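Long-range contact in ulvan Lyase-PL25 (Pseudoalteromonas sp. PLSV, PDB 5UAM), which cleaves ulvan, the sulfated cell-wall polysaccharide of green seaweeds, as a beta-propeller lyase of polysaccharide lyase family 25: residues I321-D326 against Q336-R341. Sequence-based numbering, arbitrary orientation.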
ATOM      1  N   ILE A 321       8.913   0.426  -8.797  1.00 12.92           N
ATOM      2  CA  ILE A 321       8.041  -0.426  -9.592  1.00 13.05           C
ATOM      3  C   ILE A 321       8.619  -1.832  -9.561  1.00 14.57           C
ATOM      4  O   ILE A 321       9.808  -2.021  -9.832  1.00 15.39           O
ATOM      5  CB  ILE A 321       7.897   0.097 -11.038  1.00 13.39           C
ATOM      6  CG1 ILE A 321       6.976  -0.786 -11.882  1.00 15.79           C
ATOM      7  CG2 ILE A 321       9.258   0.283 -11.704  1.00 17.02           C
ATOM      8  CD1 ILE A 321       5.544  -0.851 -11.358  1.00 16.92           C
ATOM      9  N   ASN A 322       7.793  -2.825  -9.239  1.00 12.89           N
ATOM     10  CA  ASN A 322       8.283  -4.192  -9.316  1.00 13.90           C
ATOM     11  C   ASN A 322       7.951  -4.771 -10.674  1.00 14.38           C
ATOM     12  O   ASN A 322       6.869  -4.526 -11.207  1.00 15.12           O
ATOM     13  CB  ASN A 322       7.667  -5.057  -8.216  1.00 15.39           C
ATOM     14  CG  ASN A 322       7.919  -4.486  -6.843  1.00 14.68           C
ATOM     15  OD1 ASN A 322       9.028  -4.592  -6.316  1.00 15.44           O
ATOM     16  ND2 ASN A 322       6.917  -3.847  -6.277  1.00 14.60           N
ATOM     17  N   ALA A 323       8.873  -5.543 -11.230  1.00 14.08           N
ATOM     18  CA  ALA A 323       8.616  -6.161 -12.519  1.00 15.06           C
ATOM     19  C   ALA A 323       9.410  -7.445 -12.628  1.00 16.53           C
ATOM     20  O   ALA A 323      10.446  -7.610 -11.975  1.00 17.67           O
ATOM     21  CB  ALA A 323       8.985  -5.215 -13.667  1.00 17.37           C
ATOM     22  N   GLY A 324       8.920  -8.356 -13.465  1.00 16.83           N
ATOM     23  CA  GLY A 324       9.585  -9.632 -13.634  1.00 18.58           C
ATOM     24  C   GLY A 324       9.157 -10.313 -14.914  1.00 19.95           C
ATOM     25  O   GLY A 324       8.131  -9.975 -15.513  1.00 21.91           O
ATOM     26  N   ILE A 325       9.935 -11.323 -15.301  1.00 21.64           N
ATOM     27  CA  ILE A 325       9.678 -12.034 -16.544  1.00 23.33           C
ATOM     28  C   ILE A 325       8.444 -12.912 -16.395  1.00 26.68           C
ATOM     29  O   ILE A 325       8.250 -13.582 -15.371  1.00 26.70           O
ATOM     30  CB  ILE A 325      10.919 -12.866 -16.911  1.00 26.59           C
ATOM     31  CG1 ILE A 325      12.093 -11.924 -17.218  1.00 26.94           C
ATOM     32  CG2 ILE A 325      10.642 -13.816 -18.081  1.00 32.86           C
ATOM     33  CD1 ILE A 325      13.461 -12.606 -17.195  1.00 34.36           C
ATOM     34  N   ASP A 326       7.606 -12.919 -17.435  1.00 24.36           N
ATOM     35  CA  ASP A 326       6.460 -13.820 -17.524  1.00 29.16           C
ATOM     36  C   ASP A 326       6.954 -15.218 -17.868  1.00 30.99           C
ATOM     37  O   ASP A 326       7.427 -15.469 -18.983  1.00 31.25           O
ATOM     38  CB  ASP A 326       5.500 -13.309 -18.598  1.00 28.16           C
ATOM     39  CG  ASP A 326       4.339 -14.255 -18.850  1.00 26.55           C
ATOM     40  OD1 ASP A 326       4.074 -15.120 -17.981  1.00 31.78           O
ATOM     41  OD2 ASP A 326       3.694 -14.141 -19.923  1.00 30.40           O
ATOM     42  N   GLN A 336      10.937  -8.200  -9.167  1.00 16.16           N
ATOM     43  CA  GLN A 336      11.940  -7.484  -8.387  1.00 16.52           C
ATOM     44  C   GLN A 336      11.710  -5.980  -8.465  1.00 14.49           C
ATOM     45  O   GLN A 336      11.364  -5.452  -9.532  1.00 15.20           O
ATOM     46  CB  GLN A 336      13.333  -7.762  -8.942  1.00 17.47           C
ATOM     47  CG  GLN A 336      13.672  -9.242  -9.085  1.00 18.27           C
ATOM     48  CD  GLN A 336      13.025  -9.896 -10.287  1.00 18.81           C
ATOM     49  OE1 GLN A 336      13.052  -9.361 -11.389  1.00 19.07           O
ATOM     50  NE2 GLN A 336      12.487 -11.088 -10.091  1.00 19.19           N
ATOM     51  N   THR A 337      11.934  -5.280  -7.353  1.00 15.03           N
ATOM     52  CA  THR A 337      11.801  -3.827  -7.323  1.00 14.16           C
ATOM     53  C   THR A 337      12.874  -3.175  -8.177  1.00 13.90           C
ATOM     54  O   THR A 337      14.047  -3.547  -8.115  1.00 15.15           O
ATOM     55  CB  THR A 337      11.961  -3.306  -5.893  1.00 14.70           C
ATOM     56  OG1 THR A 337      11.414  -4.245  -4.967  1.00 15.81           O
ATOM     57  CG2 THR A 337      11.266  -1.970  -5.725  1.00 15.09           C
ATOM     58  N   ARG A 338      12.451  -2.173  -8.953  1.00 14.24           N
ATOM     59  CA  ARG A 338      13.319  -1.331  -9.765  1.00 13.69           C
ATOM     60  C   ARG A 338      13.016   0.134  -9.473  1.00 13.48           C
ATOM     61  O   ARG A 338      11.909   0.484  -9.048  1.00 14.65           O
ATOM     62  CB  ARG A 338      13.097  -1.595 -11.251  1.00 15.27           C
ATOM     63  CG  ARG A 338      13.333  -3.038 -11.645  1.00 16.74           C
ATOM     64  CD  ARG A 338      12.077  -3.725 -12.154  1.00 17.92           C
ATOM     65  NE  ARG A 338      12.324  -5.152 -12.318  1.00 16.68           N
ATOM     66  CZ  ARG A 338      12.901  -5.712 -13.371  1.00 17.52           C
ATOM     67  NH1 ARG A 338      13.316  -4.973 -14.391  1.00 22.41           N
ATOM     68  NH2 ARG A 338      13.087  -7.021 -13.412  1.00 21.00           N
ATOM     69  N   HIS A 339      14.014   0.998  -9.702  1.00 15.26           N
ATOM     70  CA  HIS A 339      13.895   2.410  -9.356  1.00 14.84           C
ATOM     71  C   HIS A 339      13.857   3.257 -10.621  1.00 14.61           C
ATOM     72  O   HIS A 339      14.698   3.075 -11.514  1.00 16.59           O
ATOM     73  CB  HIS A 339      15.057   2.871  -8.472  1.00 14.17           C
ATOM     74  CG  HIS A 339      14.783   4.182  -7.828  1.00 14.13           C
ATOM     75  ND1 HIS A 339      13.916   4.294  -6.764  1.00 15.08           N
ATOM     76  CD2 HIS A 339      15.164   5.442  -8.146  1.00 15.48           C
ATOM     77  CE1 HIS A 339      13.807   5.564  -6.427  1.00 13.80           C
ATOM     78  NE2 HIS A 339      14.559   6.278  -7.241  1.00 14.98           N
ATOM     79  N   VAL A 340      12.898   4.195 -10.667  1.00 13.61           N
ATOM     80  CA  VAL A 340      12.702   5.106 -11.794  1.00 14.99           C
ATOM     81  C   VAL A 340      12.630   6.517 -11.232  1.00 14.74           C
ATOM     82  O   VAL A 340      12.122   6.720 -10.129  1.00 14.86           O
ATOM     83  CB  VAL A 340      11.371   4.745 -12.497  1.00 15.77           C
ATOM     84  CG1 VAL A 340      10.931   5.833 -13.485  1.00 18.03           C
ATOM     85  CG2 VAL A 340      11.492   3.386 -13.174  1.00 17.57           C
ATOM     86  N   ARG A 341      13.148   7.501 -11.973  1.00 14.92           N
ATOM     87  CA  ARG A 341      13.016   8.879 -11.510  1.00 15.25           C
ATOM     88  C   ARG A 341      12.976   9.852 -12.676  1.00 14.72           C
ATOM     89  O   ARG A 341      13.461   9.584 -13.777  1.00 16.35           O
ATOM     90  CB  ARG A 341      14.137   9.287 -10.552  1.00 16.22           C
ATOM     91  CG  ARG A 341      15.500   9.372 -11.207  1.00 17.36           C
ATOM     92  CD  ARG A 341      16.588   9.651 -10.185  1.00 19.16           C
ATOM     93  NE  ARG A 341      17.890   9.756 -10.827  1.00 19.07           N
ATOM     94  CZ  ARG A 341      18.425  10.889 -11.273  1.00 23.18           C
ATOM     95  NH1 ARG A 341      17.779  12.043 -11.129  1.00 25.01           N
ATOM     96  NH2 ARG A 341      19.622  10.881 -11.853  1.00 27.13           N
TER
HETATM   97  O   HOH W   1      12.589 -11.151 -13.638  1.00 24.71           O
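I321 and A323 pair with R338 and Q336 as the two hydrogen-bonded antiparallel pairs of a beta hairpin. These are the two middle strands of a four-stranded sheet, the form of a propeller blade. I321 N gives a nearly straight bond to R338 O (3.0 Å), and R338 N returns one to I321 O. A323 N and Q336 O, then Q336 N and A323 O, repeat the exchange.

Between them lies the non-hydrogen-bonded pair N322 and T337. Their side chains lie alongside each other, and T337 OG1 donates to N322 OD1 at 2.8 Å. T337 chi1, at -34°, is off a staggered position and sets OG1 beside its own backbone N, facing the N322 amide. N322 ND2 bonds instead to F305 O on strand 303-311, so both ends of the amide are held.

On the other face of the sheet, the R338 chain turns about CB-CG (chi2 116°) and brings its guanidinium over A323. A323 CB lies against one face, 3.6 Å from NE. Two neighbouring nitrogens of R338 bond to two oxygens of Q336: NE donates to Q336 O, and NH2 donates to Q336 OE1 (3.1 Å). Q336 NE2 bonds to R359 O. A water links Q336 OE1 to I325 N, just past the strand end.

Apolar contact is slight: I321 CG2 meets V340 CG2 at 4.1 Å.

Q336 O takes A323 N and R338 NE from opposite faces of its carbonyl plane. Both R338 bonds go to uncharged oxygens of Q336, whose carbonyl the nearby positive charge would probably polarise. This paired bonding fixes the rotation of the guanidinium beside the backbone pairing.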